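Local atomic coordinates of Rubredoxin\:oxygen oxidoreductase (Desulfovibrio gigas, PDB entry 1E5D), a protein that catalyses the four-electron reduction of dioxygen to two water molecules, using a diiron centre and flavin mononucleotide. Residues T33-Y38 and T50-Y55; I77-L82 and I162-F167; P97-T102 and P120-K125; V137-T142 and M151-A156; G168-A173 and P224-I229. One frame throughout, in Å; residues are numbered along the deposited sequence.

Interaction 1: residues T33-Y38 and T50-Y55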
# COMPACT_ATOMS: atom_id res chain seq x y z
N THR A 33 -10.15 20.89 -1.13
CA THR A 33 -11.26 20.69 -2.04
C THR A 33 -12.42 21.56 -1.57
O THR A 33 -12.37 22.27 -0.57
CB THR A 33 -11.66 19.21 -2.12
OG1 THR A 33 -12.72 19.01 -3.05
CG2 THR A 33 -12.19 18.73 -0.77
N THR A 34 -13.52 21.51 -2.32
CA THR A 34 -14.70 22.23 -1.89
C THR A 34 -15.92 21.33 -2.07
O THR A 34 -15.89 20.30 -2.74
CB THR A 34 -14.96 23.55 -2.64
OG1 THR A 34 -15.50 23.28 -3.95
CG2 THR A 34 -13.67 24.33 -2.84
N TYR A 35 -17.00 21.76 -1.44
CA TYR A 35 -18.28 21.08 -1.66
C TYR A 35 -19.25 22.14 -2.15
O TYR A 35 -19.61 23.04 -1.38
CB TYR A 35 -18.69 20.37 -0.37
CG TYR A 35 -17.64 19.33 0.00
CD1 TYR A 35 -17.59 18.14 -0.72
CD2 TYR A 35 -16.73 19.54 1.02
CE1 TYR A 35 -16.66 17.18 -0.43
CE2 TYR A 35 -15.79 18.57 1.33
CZ TYR A 35 -15.76 17.40 0.60
OH TYR A 35 -14.84 16.42 0.89
N ASN A 36 -19.61 22.03 -3.42
CA ASN A 36 -20.39 23.01 -4.14
C ASN A 36 -21.83 22.57 -4.31
O ASN A 36 -22.13 21.49 -4.79
CB ASN A 36 -19.78 23.27 -5.52
CG ASN A 36 -18.35 23.79 -5.44
OD1 ASN A 36 -17.94 24.32 -4.41
ND2 ASN A 36 -17.60 23.65 -6.52
N ALA A 37 -22.72 23.46 -3.89
CA ALA A 37 -24.15 23.33 -4.13
C ALA A 37 -24.60 24.64 -4.78
O ALA A 37 -23.94 25.67 -4.61
CB ALA A 37 -24.91 23.03 -2.86
N TYR A 38 -25.70 24.57 -5.53
CA TYR A 38 -26.15 25.78 -6.22
C TYR A 38 -27.61 26.05 -5.93
O TYR A 38 -28.49 25.23 -6.17
CB TYR A 38 -25.87 25.65 -7.73
CG TYR A 38 -24.38 25.46 -7.96
CD1 TYR A 38 -23.85 24.17 -7.95
CD2 TYR A 38 -23.52 26.53 -8.16
CE1 TYR A 38 -22.50 23.97 -8.15
CE2 TYR A 38 -22.16 26.32 -8.36
CZ TYR A 38 -21.66 25.04 -8.36
OH TYR A 38 -20.32 24.79 -8.55
N THR A 50 -25.86 18.94 -2.58
CA THR A 50 -25.88 19.07 -1.09
C THR A 50 -24.44 19.16 -0.65
O THR A 50 -23.61 19.48 -1.52
CB THR A 50 -26.77 17.94 -0.58
OG1 THR A 50 -27.93 18.58 0.01
CG2 THR A 50 -26.22 17.03 0.49
N VAL A 51 -23.97 18.96 0.56
CA VAL A 51 -22.54 18.83 0.84
C VAL A 51 -22.25 17.63 1.74
O VAL A 51 -23.15 16.90 2.14
CB VAL A 51 -21.99 20.11 1.50
CG1 VAL A 51 -22.11 21.28 0.54
CG2 VAL A 51 -22.74 20.40 2.79
N LYS A 52 -20.98 17.42 2.05
CA LYS A 52 -20.60 16.42 3.05
C LYS A 52 -21.41 16.69 4.31
O LYS A 52 -21.60 17.87 4.61
CB LYS A 52 -19.11 16.50 3.34
CG LYS A 52 -18.24 15.30 3.03
CD LYS A 52 -17.01 15.36 3.92
CE LYS A 52 -16.08 14.19 3.73
NZ LYS A 52 -14.87 14.29 4.61
N ALA A 53 -21.89 15.68 5.01
CA ALA A 53 -22.76 15.88 6.16
C ALA A 53 -22.22 16.91 7.16
O ALA A 53 -22.99 17.70 7.71
CB ALA A 53 -23.02 14.57 6.89
N GLU A 54 -20.91 16.89 7.37
CA GLU A 54 -20.28 17.70 8.40
C GLU A 54 -20.32 19.19 8.05
O GLU A 54 -19.95 20.01 8.88
CB GLU A 54 -18.83 17.29 8.67
CG GLU A 54 -18.20 16.38 7.63
CD GLU A 54 -18.67 14.94 7.74
OE1 GLU A 54 -18.17 14.19 8.60
OE2 GLU A 54 -19.57 14.55 6.96
N TYR A 55 -20.76 19.50 6.84
CA TYR A 55 -20.81 20.90 6.43
C TYR A 55 -22.24 21.40 6.22
O TYR A 55 -22.41 22.47 5.65
CB TYR A 55 -19.99 21.11 5.15
CG TYR A 55 -18.50 21.02 5.38
CD1 TYR A 55 -17.86 21.85 6.29
CD2 TYR A 55 -17.74 20.09 4.68
CE1 TYR A 55 -16.49 21.76 6.48
CE2 TYR A 55 -16.37 19.99 4.87
CZ TYR A 55 -15.76 20.83 5.78
OH TYR A 55 -14.40 20.73 5.97
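Tyr35 carries this contact, meeting the side chains of Val51, Lys52 and Tyr55. With CG anti to the carbonyl carbon (chi1 -61°), the ring leans toward the 50-55 loop, and CB of Tyr35 rests 3.7 Å from CG1 of Val51. Lys52 comes over one face, its CB above the ring centre; the extended chain then runs on past the phenol end, where CE of Lys52 is 3.8 Å from OH of Tyr35. The Tyr55 ring meets that of Tyr35 rim to rim, CD2 to CD2 at 3.8 Å, the planes 32° apart and neither ring over the other's face. The strand belongs to the first sheet of the metallo-beta-lactamase fold, and the loop leads from strand 46-48 into helix 56-64, with Tyr55 at its N-cap. No hydrogen bond crosses between the segments. The phenol OH bonds to His24 NE2, and the ring also meets that of the iron ligand His226. Two residues along the strand, CB of Ala37 lies 4.0 Å from Thr50 O.

Interaction 2: residues I77-L82 and I162-F167. With FEO (mu-oxo-diiron), chain D.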
# COMPACT_ATOMS: atom_id res chain seq x y z
N ILE A 77 -31.09 16.02 -6.53
CA ILE A 77 -29.92 15.23 -6.15
C ILE A 77 -29.39 14.45 -7.34
O ILE A 77 -30.00 13.49 -7.79
CB ILE A 77 -30.22 14.28 -4.99
CG1 ILE A 77 -31.01 14.94 -3.86
CG2 ILE A 77 -28.92 13.69 -4.45
CD1 ILE A 77 -30.27 16.14 -3.29
N GLN A 78 -28.23 14.92 -7.79
CA GLN A 78 -27.59 14.49 -9.01
C GLN A 78 -26.60 13.35 -8.81
O GLN A 78 -26.16 12.78 -9.81
CB GLN A 78 -26.84 15.65 -9.67
CG GLN A 78 -27.57 16.98 -9.54
CD GLN A 78 -27.12 17.92 -10.65
OE1 GLN A 78 -27.62 17.83 -11.77
NE2 GLN A 78 -26.17 18.80 -10.33
N HIS A 79 -26.27 13.05 -7.57
CA HIS A 79 -25.24 12.01 -7.32
C HIS A 79 -25.45 11.57 -5.88
O HIS A 79 -25.70 12.45 -5.04
CB HIS A 79 -23.89 12.60 -7.67
CG HIS A 79 -22.62 11.86 -7.47
ND1 HIS A 79 -22.49 10.50 -7.61
CD2 HIS A 79 -21.38 12.30 -7.13
CE1 HIS A 79 -21.25 10.14 -7.37
NE2 HIS A 79 -20.54 11.22 -7.08
N LEU A 80 -25.42 10.28 -5.57
CA LEU A 80 -25.81 9.89 -4.21
C LEU A 80 -24.61 9.62 -3.31
O LEU A 80 -24.76 9.33 -2.12
CB LEU A 80 -26.73 8.67 -4.26
CG LEU A 80 -28.23 9.01 -4.31
CD1 LEU A 80 -28.60 9.86 -3.11
CD2 LEU A 80 -28.58 9.71 -5.62
N GLU A 81 -23.41 9.72 -3.86
CA GLU A 81 -22.20 9.66 -3.05
C GLU A 81 -22.31 10.67 -1.91
O GLU A 81 -22.83 11.78 -2.11
CB GLU A 81 -20.99 9.92 -3.94
CG GLU A 81 -19.65 9.91 -3.23
CD GLU A 81 -18.52 9.74 -4.22
OE1 GLU A 81 -18.80 9.69 -5.44
OE2 GLU A 81 -17.37 9.66 -3.76
N LEU A 82 -21.85 10.29 -0.72
CA LEU A 82 -22.20 11.07 0.46
C LEU A 82 -21.57 12.44 0.50
O LEU A 82 -21.98 13.32 1.26
CB LEU A 82 -21.83 10.27 1.72
CG LEU A 82 -22.72 9.05 1.97
CD1 LEU A 82 -22.31 8.32 3.24
CD2 LEU A 82 -24.18 9.48 2.02
N ILE A 162 -24.78 22.53 -14.57
CA ILE A 162 -24.48 22.06 -13.23
C ILE A 162 -24.19 20.56 -13.29
O ILE A 162 -25.16 19.82 -13.46
CB ILE A 162 -25.63 22.38 -12.27
CG1 ILE A 162 -26.07 23.85 -12.31
CG2 ILE A 162 -25.27 21.95 -10.85
CD1 ILE A 162 -27.34 24.17 -11.54
N SER A 163 -22.93 20.18 -13.18
CA SER A 163 -22.38 18.90 -13.60
C SER A 163 -21.96 17.90 -12.54
O SER A 163 -21.27 16.93 -12.90
CB SER A 163 -21.10 19.17 -14.45
OG SER A 163 -20.29 20.08 -13.73
N ASN A 164 -22.33 18.05 -11.29
CA ASN A 164 -21.88 17.17 -10.21
C ASN A 164 -20.36 17.03 -10.24
O ASN A 164 -19.67 18.05 -10.32
CB ASN A 164 -22.62 15.85 -10.20
CG ASN A 164 -22.34 14.72 -11.14
OD1 ASN A 164 -21.36 13.99 -10.94
ND2 ASN A 164 -23.17 14.53 -12.16
N ASP A 165 -19.79 15.85 -10.09
CA ASP A 165 -18.35 15.70 -10.02
C ASP A 165 -17.66 16.00 -11.34
O ASP A 165 -16.48 16.33 -11.39
CB ASP A 165 -18.01 14.26 -9.60
CG ASP A 165 -18.27 13.98 -8.14
OD1 ASP A 165 -18.09 14.89 -7.30
OD2 ASP A 165 -18.66 12.83 -7.81
N ILE A 166 -18.38 15.88 -12.46
CA ILE A 166 -17.77 16.09 -13.77
C ILE A 166 -17.22 17.51 -13.89
O ILE A 166 -17.93 18.48 -13.60
CB ILE A 166 -18.80 15.80 -14.88
CG1 ILE A 166 -19.51 14.46 -14.66
CG2 ILE A 166 -18.22 15.89 -16.28
CD1 ILE A 166 -20.77 14.29 -15.49
N PHE A 167 -15.97 17.60 -14.32
CA PHE A 167 -15.27 18.86 -14.52
C PHE A 167 -14.77 19.40 -13.18
O PHE A 167 -14.15 20.45 -13.10
CB PHE A 167 -16.14 19.92 -15.20
CG PHE A 167 -16.61 19.45 -16.58
CD1 PHE A 167 -15.68 19.14 -17.55
CD2 PHE A 167 -17.96 19.33 -16.87
CE1 PHE A 167 -16.08 18.71 -18.80
CE2 PHE A 167 -18.37 18.89 -18.11
CZ PHE A 167 -17.43 18.58 -19.08
FE1 FEO D . -17.85 14.39 -5.32
FE2 FEO D . -18.46 11.34 -6.60
O FEO D . -18.72 12.91 -4.99
O HOH W 1 -19.93 15.56 -4.84
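His79 and Asp165 meet at an iron. Metal coordination comes first: the iron FE2 is bound by NE2 of His79 at 2.1 Å, OE1 of Glu81 at 2.0 Å and OD2 of Asp165 at 1.9 Å. OD1 of the same aspartate reaches the second iron, FE1, at 2.0 Å, making Asp165 a carboxylate bridge between the irons. The imidazole and carboxylate planes stand 86° apart, and with CG of His79 anti to its backbone N (chi1 177°) the ring's NE2 faces the metal. His146 supplies the other protein ligand of FE2, and Asp83 and His226 bind FE1.

Hydrogen bonding between the segments is slight: NE2 of Gln78 makes one weak bond of 3.4 Å to the carbonyl O of Ile162. Its stronger partner is Asp49. The same NE2 also touches CG2 of Ile162, 3.3 Å away.

The 77-82 loop joins strand 74-77 to helix 82-85, with Glu81 at the helix N-cap, while strand 160-164 lies between strands 151-155 and 221-224.

Interaction 3: residues P97-T102 and P120-K125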
# COMPACT_ATOMS: atom_id res chain seq x y z
N PRO A 97 -38.94 20.25 1.64
CA PRO A 97 -39.11 20.52 0.21
C PRO A 97 -40.35 19.85 -0.34
O PRO A 97 -40.79 18.80 0.13
CB PRO A 97 -37.86 19.88 -0.40
CG PRO A 97 -37.50 18.79 0.56
CD PRO A 97 -37.82 19.35 1.93
N GLU A 98 -40.93 20.47 -1.35
CA GLU A 98 -42.10 19.86 -1.99
C GLU A 98 -41.66 18.66 -2.82
O GLU A 98 -42.30 17.62 -2.91
CB GLU A 98 -42.80 20.91 -2.84
CG GLU A 98 -43.54 20.39 -4.05
CD GLU A 98 -44.34 21.50 -4.72
OE1 GLU A 98 -44.06 22.68 -4.43
OE2 GLU A 98 -45.23 21.17 -5.52
N LYS A 99 -40.48 18.81 -3.44
CA LYS A 99 -40.05 17.70 -4.28
C LYS A 99 -38.54 17.54 -4.29
O LYS A 99 -37.74 18.46 -4.31
CB LYS A 99 -40.57 17.89 -5.71
CG LYS A 99 -41.84 17.11 -6.00
CD LYS A 99 -42.73 17.85 -6.98
CE LYS A 99 -43.59 16.86 -7.77
NZ LYS A 99 -43.56 15.51 -7.14
N ILE A 100 -38.16 16.26 -4.29
CA ILE A 100 -36.77 15.89 -4.42
C ILE A 100 -36.57 15.27 -5.80
O ILE A 100 -37.15 14.21 -6.05
CB ILE A 100 -36.32 14.88 -3.36
CG1 ILE A 100 -36.44 15.39 -1.92
CG2 ILE A 100 -34.90 14.41 -3.64
CD1 ILE A 100 -36.24 14.33 -0.86
N PHE A 101 -35.79 15.93 -6.64
CA PHE A 101 -35.52 15.39 -7.97
C PHE A 101 -34.20 14.63 -8.03
O PHE A 101 -33.16 15.16 -7.64
CB PHE A 101 -35.52 16.52 -9.01
CG PHE A 101 -36.90 17.15 -9.13
CD1 PHE A 101 -37.87 16.57 -9.92
CD2 PHE A 101 -37.19 18.32 -8.44
CE1 PHE A 101 -39.11 17.14 -10.03
CE2 PHE A 101 -38.43 18.90 -8.55
CZ PHE A 101 -39.39 18.31 -9.35
N THR A 102 -34.26 13.40 -8.53
CA THR A 102 -33.08 12.57 -8.72
C THR A 102 -33.25 11.67 -9.94
O THR A 102 -34.34 11.44 -10.46
CB THR A 102 -32.78 11.72 -7.47
OG1 THR A 102 -31.46 11.18 -7.59
CG2 THR A 102 -33.73 10.53 -7.38
N PRO A 120 -40.59 12.84 -0.70
CA PRO A 120 -41.23 13.14 -1.99
C PRO A 120 -40.22 13.01 -3.13
O PRO A 120 -39.95 13.98 -3.84
CB PRO A 120 -41.66 14.59 -1.85
CG PRO A 120 -40.70 15.17 -0.86
CD PRO A 120 -40.34 14.05 0.08
N VAL A 121 -39.68 11.81 -3.29
CA VAL A 121 -38.75 11.56 -4.39
C VAL A 121 -39.50 11.46 -5.71
O VAL A 121 -40.54 10.81 -5.81
CB VAL A 121 -37.94 10.28 -4.14
CG1 VAL A 121 -37.02 9.98 -5.31
CG2 VAL A 121 -37.15 10.40 -2.85
N GLN A 122 -38.98 12.12 -6.73
CA GLN A 122 -39.56 12.06 -8.05
C GLN A 122 -38.44 11.89 -9.07
O GLN A 122 -37.55 12.73 -9.16
CB GLN A 122 -40.37 13.32 -8.38
CG GLN A 122 -41.56 13.06 -9.29
CD GLN A 122 -41.64 13.98 -10.49
OE1 GLN A 122 -42.26 15.04 -10.43
NE2 GLN A 122 -41.03 13.58 -11.60
N VAL A 123 -38.49 10.79 -9.80
CA VAL A 123 -37.49 10.44 -10.79
C VAL A 123 -37.60 11.27 -12.05
O VAL A 123 -38.69 11.35 -12.64
CB VAL A 123 -37.63 8.94 -11.17
CG1 VAL A 123 -36.80 8.61 -12.40
CG2 VAL A 123 -37.24 8.10 -9.96
N VAL A 124 -36.51 11.89 -12.47
CA VAL A 124 -36.48 12.58 -13.76
C VAL A 124 -35.76 11.71 -14.78
O VAL A 124 -34.95 10.86 -14.41
CB VAL A 124 -35.83 13.96 -13.67
CG1 VAL A 124 -36.73 14.89 -12.87
CG2 VAL A 124 -34.45 13.89 -13.04
N LYS A 125 -36.07 11.91 -16.04
CA LYS A 125 -35.64 11.09 -17.16
C LYS A 125 -34.67 11.86 -18.05
O LYS A 125 -34.66 13.09 -18.05
CB LYS A 125 -36.86 10.65 -17.97
CG LYS A 125 -37.00 9.18 -18.26
CD LYS A 125 -38.43 8.85 -18.67
CE LYS A 125 -38.63 8.94 -20.18
NZ LYS A 125 -38.97 7.61 -20.77
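Ile100 uses both of its backbone polar groups across this parallel strand pair. Its N gives a nearly straight bond to the carbonyl O of Pro120 (2.9 Å, 169° at the hydrogen), and its O receives Gln122 N, also at 2.9 Å, almost in line with the carbonyl. Two residues on, Thr102 N makes a weak bond to Gln122 O at 3.4 Å, while Thr102 O accepts Val124 N at 3.0 Å. The even residues Ile100 and Thr102 therefore bond to this neighbour, and the intervening Phe101 sends its own backbone bonds the other way, to Leu75 and Ile77. Gln122 O also takes a CA-H contact from Phe101.

The side chains play a lesser polar part. Thr102 OG1 bonds to Ile77 O, and Glu98 pairs with Lys44 in a salt bridge. The amide of Gln122 stands alongside the Phe101 ring, pointing the same way with the planes 74° apart; its NE2 bends back to a weak bond with Val123 O. Beyond it, CG1 of Val124 packs crosswise on CD1 of Phe101 at 3.6 Å. On the other side of the sheet, CG2 of Thr102 meets CG1 of Val121 at 3.9 Å.

This is a beta-alpha-beta crossover: helix 104-114 links the strands and packs on Thr102 and Val121, strand 74-77 flanks 99-103, and 121-124 forms the sheet's outermost strand within this chain.

Interaction 4: residues V137-T142 and M151-A156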
# COMPACT_ATOMS: atom_id res chain seq x y z
N VAL A 137 -35.28 24.08 -16.28
CA VAL A 137 -34.04 23.32 -16.29
C VAL A 137 -34.21 22.01 -17.03
O VAL A 137 -35.30 21.42 -17.04
CB VAL A 137 -33.54 23.07 -14.85
CG1 VAL A 137 -34.60 22.37 -14.02
CG2 VAL A 137 -32.25 22.27 -14.87
N THR A 138 -33.14 21.53 -17.65
CA THR A 138 -33.21 20.26 -18.38
C THR A 138 -32.23 19.23 -17.84
O THR A 138 -31.07 19.54 -17.56
CB THR A 138 -32.96 20.50 -19.88
OG1 THR A 138 -33.99 21.36 -20.37
CG2 THR A 138 -33.03 19.20 -20.65
N PHE A 139 -32.69 17.99 -17.67
CA PHE A 139 -31.88 16.96 -17.04
C PHE A 139 -31.27 15.99 -18.03
O PHE A 139 -31.98 15.41 -18.86
CB PHE A 139 -32.71 16.15 -16.03
CG PHE A 139 -33.27 17.01 -14.91
CD1 PHE A 139 -32.43 17.75 -14.11
CD2 PHE A 139 -34.63 17.05 -14.67
CE1 PHE A 139 -32.93 18.53 -13.08
CE2 PHE A 139 -35.14 17.83 -13.65
CZ PHE A 139 -34.29 18.58 -12.86
N TYR A 140 -29.95 15.80 -17.92
CA TYR A 140 -29.30 14.80 -18.77
C TYR A 140 -28.66 13.72 -17.90
O TYR A 140 -28.12 13.98 -16.83
CB TYR A 140 -28.27 15.45 -19.70
CG TYR A 140 -28.93 16.34 -20.73
CD1 TYR A 140 -29.73 15.79 -21.73
CD2 TYR A 140 -28.75 17.71 -20.71
CE1 TYR A 140 -30.34 16.60 -22.67
CE2 TYR A 140 -29.35 18.52 -21.65
CZ TYR A 140 -30.15 17.96 -22.62
OH TYR A 140 -30.74 18.77 -23.56
N GLU A 141 -28.73 12.48 -18.40
CA GLU A 141 -28.13 11.37 -17.67
C GLU A 141 -26.69 11.16 -18.14
O GLU A 141 -26.36 11.27 -19.33
CB GLU A 141 -28.94 10.10 -17.86
CG GLU A 141 -30.34 10.16 -17.27
CD GLU A 141 -31.05 8.82 -17.32
OE1 GLU A 141 -30.71 7.98 -18.18
OE2 GLU A 141 -31.95 8.61 -16.48
N THR A 142 -25.84 10.85 -17.17
CA THR A 142 -24.42 10.66 -17.40
C THR A 142 -23.94 9.44 -16.61
O THR A 142 -22.99 9.54 -15.84
CB THR A 142 -23.62 11.91 -17.01
OG1 THR A 142 -24.12 12.46 -15.78
CG2 THR A 142 -23.78 13.00 -18.05
N MET A 151 -26.18 12.35 -13.09
CA MET A 151 -26.90 13.12 -14.09
C MET A 151 -26.51 14.59 -13.97
O MET A 151 -26.04 15.01 -12.92
CB MET A 151 -28.41 12.97 -13.93
CG MET A 151 -28.96 13.96 -12.92
SD MET A 151 -30.76 13.87 -12.79
CE MET A 151 -31.01 14.78 -11.27
N VAL A 152 -26.71 15.37 -15.02
CA VAL A 152 -26.33 16.79 -14.93
C VAL A 152 -27.52 17.67 -15.24
O VAL A 152 -28.53 17.19 -15.76
CB VAL A 152 -25.14 17.09 -15.85
CG1 VAL A 152 -24.02 16.09 -15.60
CG2 VAL A 152 -25.56 17.06 -17.31
N SER A 153 -27.42 18.96 -14.91
CA SER A 153 -28.55 19.86 -15.10
C SER A 153 -28.18 21.04 -15.99
O SER A 153 -27.16 21.68 -15.80
CB SER A 153 -29.08 20.39 -13.76
OG SER A 153 -29.85 19.40 -13.12
N TRP A 154 -29.06 21.28 -16.95
CA TRP A 154 -28.82 22.29 -17.96
C TRP A 154 -29.88 23.40 -17.92
O TRP A 154 -31.08 23.13 -17.98
CB TRP A 154 -28.83 21.64 -19.33
CG TRP A 154 -28.56 22.54 -20.49
CD1 TRP A 154 -29.31 22.66 -21.63
CD2 TRP A 154 -27.47 23.45 -20.63
NE1 TRP A 154 -28.75 23.59 -22.47
CE2 TRP A 154 -27.62 24.10 -21.88
CE3 TRP A 154 -26.38 23.79 -19.82
CZ2 TRP A 154 -26.71 25.05 -22.33
CZ3 TRP A 154 -25.48 24.75 -20.27
CH2 TRP A 154 -25.65 25.37 -21.52
N PHE A 155 -29.38 24.61 -17.82
CA PHE A 155 -30.13 25.84 -18.04
C PHE A 155 -29.76 26.36 -19.43
O PHE A 155 -28.75 27.05 -19.61
CB PHE A 155 -29.84 26.87 -16.95
CG PHE A 155 -30.56 26.55 -15.65
CD1 PHE A 155 -31.86 26.97 -15.43
CD2 PHE A 155 -29.92 25.82 -14.66
CE1 PHE A 155 -32.53 26.67 -14.26
CE2 PHE A 155 -30.58 25.52 -13.48
CZ PHE A 155 -31.88 25.93 -13.28
N ALA A 156 -30.58 25.97 -20.40
CA ALA A 156 -30.34 26.29 -21.81
C ALA A 156 -30.32 27.80 -22.03
O ALA A 156 -29.46 28.35 -22.71
CB ALA A 156 -31.38 25.64 -22.69
O HOH W 2 -33.25 24.16 -20.26
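The hydroxyl of Ser153 sits in the plane of the Phe139 ring, at its edge, with OG 3.2 Å from both CD1 and CE1. The two residues form a non-hydrogen-bonded antiparallel pair, and the hydroxyl's hydrogen-bond partner is OE1 of Gln78. On this side of the hairpin the sulfur of Met151 also approaches the Phe139 ring obliquely, 5.1 Å from its centroid. Met151 CG lies between its backbone N and carbonyl carbon (chi1 86°), and the chain then runs extended to bring CE near the ring. Beside Ser153, Val137 lays CB over one face of the Phe155 ring, a CH-pi contact.

On the opposite side, CE2 of Tyr140 touches CB of Trp154 at 3.9 Å. Four backbone bonds join the hydrogen-bonded pairs Thr138-Trp154 and Tyr140-Val152; in the first, Thr138 N reaches Trp154 O at 2.6 Å. A water links Thr138 OG1 with Ala156 N.

The hairpin lies mid-sheet, with strand 129-131 beyond 136-141 and strand 160-164 beyond 151-155, while Val124 of strand 121-124 packs on Phe139 and Met151.

Interaction 5: residues G168-A173 and P224-I229. With FEO (mu-oxo-diiron), chain D.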
# COMPACT_ATOMS: atom_id res chain seq x y z
N GLY A 168 -15.08 18.64 -12.13
CA GLY A 168 -14.66 19.02 -10.79
C GLY A 168 -13.15 19.01 -10.67
O GLY A 168 -12.40 18.33 -11.35
N GLN A 169 -12.65 19.82 -9.74
CA GLN A 169 -11.22 19.74 -9.46
C GLN A 169 -11.05 19.93 -7.96
O GLN A 169 -11.80 20.70 -7.36
CB GLN A 169 -10.41 20.76 -10.24
CG GLN A 169 -11.13 21.53 -11.33
CD GLN A 169 -12.07 22.57 -10.78
OE1 GLN A 169 -11.75 23.35 -9.88
NE2 GLN A 169 -13.29 22.60 -11.31
N ASN A 170 -10.09 19.25 -7.35
CA ASN A 170 -9.87 19.49 -5.92
C ASN A 170 -9.00 20.72 -5.71
O ASN A 170 -7.78 20.63 -5.62
CB ASN A 170 -9.26 18.23 -5.30
CG ASN A 170 -10.32 17.16 -5.18
OD1 ASN A 170 -10.07 15.98 -5.43
ND2 ASN A 170 -11.52 17.58 -4.81
N ILE A 171 -9.62 21.89 -5.64
CA ILE A 171 -8.92 23.12 -5.35
C ILE A 171 -9.64 23.91 -4.27
O ILE A 171 -10.78 24.34 -4.47
CB ILE A 171 -8.79 24.02 -6.59
CG1 ILE A 171 -7.97 23.41 -7.73
CG2 ILE A 171 -8.24 25.38 -6.21
CD1 ILE A 171 -7.74 24.37 -8.87
N ALA A 172 -8.98 24.09 -3.13
CA ALA A 172 -9.56 24.91 -2.06
C ALA A 172 -8.93 26.30 -2.14
O ALA A 172 -7.71 26.40 -2.02
CB ALA A 172 -9.36 24.30 -0.69
N ALA A 173 -9.73 27.33 -2.36
CA ALA A 173 -9.13 28.65 -2.55
C ALA A 173 -10.09 29.78 -2.26
O ALA A 173 -11.30 29.57 -2.21
CB ALA A 173 -8.62 28.75 -3.99
N PRO A 224 -19.44 22.47 -11.17
CA PRO A 224 -19.17 21.17 -10.57
C PRO A 224 -19.25 21.18 -9.04
O PRO A 224 -19.25 22.23 -8.40
CB PRO A 224 -17.74 20.90 -11.03
CG PRO A 224 -17.11 22.25 -11.06
CD PRO A 224 -18.19 23.24 -11.36
N ASP A 225 -19.32 19.98 -8.47
CA ASP A 225 -19.39 19.67 -7.06
C ASP A 225 -18.16 20.11 -6.27
O ASP A 225 -18.31 20.43 -5.10
CB ASP A 225 -19.49 18.15 -6.87
CG ASP A 225 -20.89 17.63 -7.06
OD1 ASP A 225 -21.82 18.45 -7.12
OD2 ASP A 225 -21.04 16.40 -7.17
N HIS A 226 -17.00 20.10 -6.91
CA HIS A 226 -15.73 20.38 -6.29
C HIS A 226 -14.89 21.37 -7.09
O HIS A 226 -14.71 21.22 -8.30
CB HIS A 226 -14.88 19.09 -6.14
CG HIS A 226 -15.67 17.95 -5.58
ND1 HIS A 226 -16.22 17.96 -4.32
CD2 HIS A 226 -16.00 16.75 -6.11
CE1 HIS A 226 -16.85 16.83 -4.10
NE2 HIS A 226 -16.73 16.07 -5.17
N GLY A 227 -14.34 22.36 -6.39
CA GLY A 227 -13.40 23.26 -7.05
C GLY A 227 -14.10 24.48 -7.61
O GLY A 227 -15.22 24.81 -7.22
N VAL A 228 -13.41 25.15 -8.53
CA VAL A 228 -13.90 26.43 -9.04
C VAL A 228 -14.94 26.25 -10.13
O VAL A 228 -15.06 25.20 -10.76
CB VAL A 228 -12.76 27.31 -9.57
CG1 VAL A 228 -11.80 27.65 -8.43
CG2 VAL A 228 -12.04 26.60 -10.70
N ILE A 229 -15.69 27.32 -10.33
CA ILE A 229 -16.69 27.36 -11.39
C ILE A 229 -16.07 27.80 -12.71
O ILE A 229 -15.25 28.72 -12.72
CB ILE A 229 -17.83 28.32 -11.00
CG1 ILE A 229 -18.74 27.75 -9.91
CG2 ILE A 229 -18.63 28.74 -12.23
CD1 ILE A 229 -19.32 28.81 -9.01
FE1 FEO D . -17.85 14.39 -5.32
FE2 FEO D . -18.46 11.34 -6.60
O FEO D . -18.72 12.91 -4.99
O HOH W 1 -19.93 15.56 -4.84
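Gln169 folds its amide over the backbone of Gly227 and Val228 and grips the latter twice. OE1 of Gln169 accepts Val228 N at 2.8 Å, in the carbonyl plane and on a lone pair; NE2 of Gln169 gives a bond to Val228 O at 3.2 Å, which lies close to the amide plane. A flipped amide would lose both bonds, and NE2 is shared with Phe167 O. Gln169 N bonds to His226 O at 2.9 Å, approaching from above the carbonyl plane. CA of Gly227 lies 3.0 Å from Gln169 O, a close approach at a residue without a side chain. CB of Pro224 packs on CA of Gly168 at 3.6 Å.

His226 binds the iron FE1 through NE2 at 2.0 Å, while ND1 bonds to Thr34 O, a second-shell bond that, with the iron at NE2, should hold the ring's rotation. Asp225 OD2 takes a bond from the iron-bound water. Such ligand-bearing loops at strand ends form the metal site of the metallo-beta-lactamase fold.

How the interactions relate
Interactions 2 and 5 are buried beside the diiron centre, sharing it and one water, and Asn164 O to Asp225 N ties them together. Interaction 1 is likewise buried and abuts interaction 5, through Asn36 N to Asp225 O, but it touches no iron and relies on packing. Interactions 3 and 4 are regular strand pairs, one parallel and one antiparallel, held chiefly by backbone bonds. Interaction 3, at a sheet edge, is the more exposed; interaction 4 is largely buried. They belong to different sheets, meeting where CE of Met151 packs on Thr102. Interactions 1 and 3 reach the same sheet, interactions 2 and 4 neighbouring strands of the other, and both 3 and 4 are nested within the chain loop closed by interaction 2.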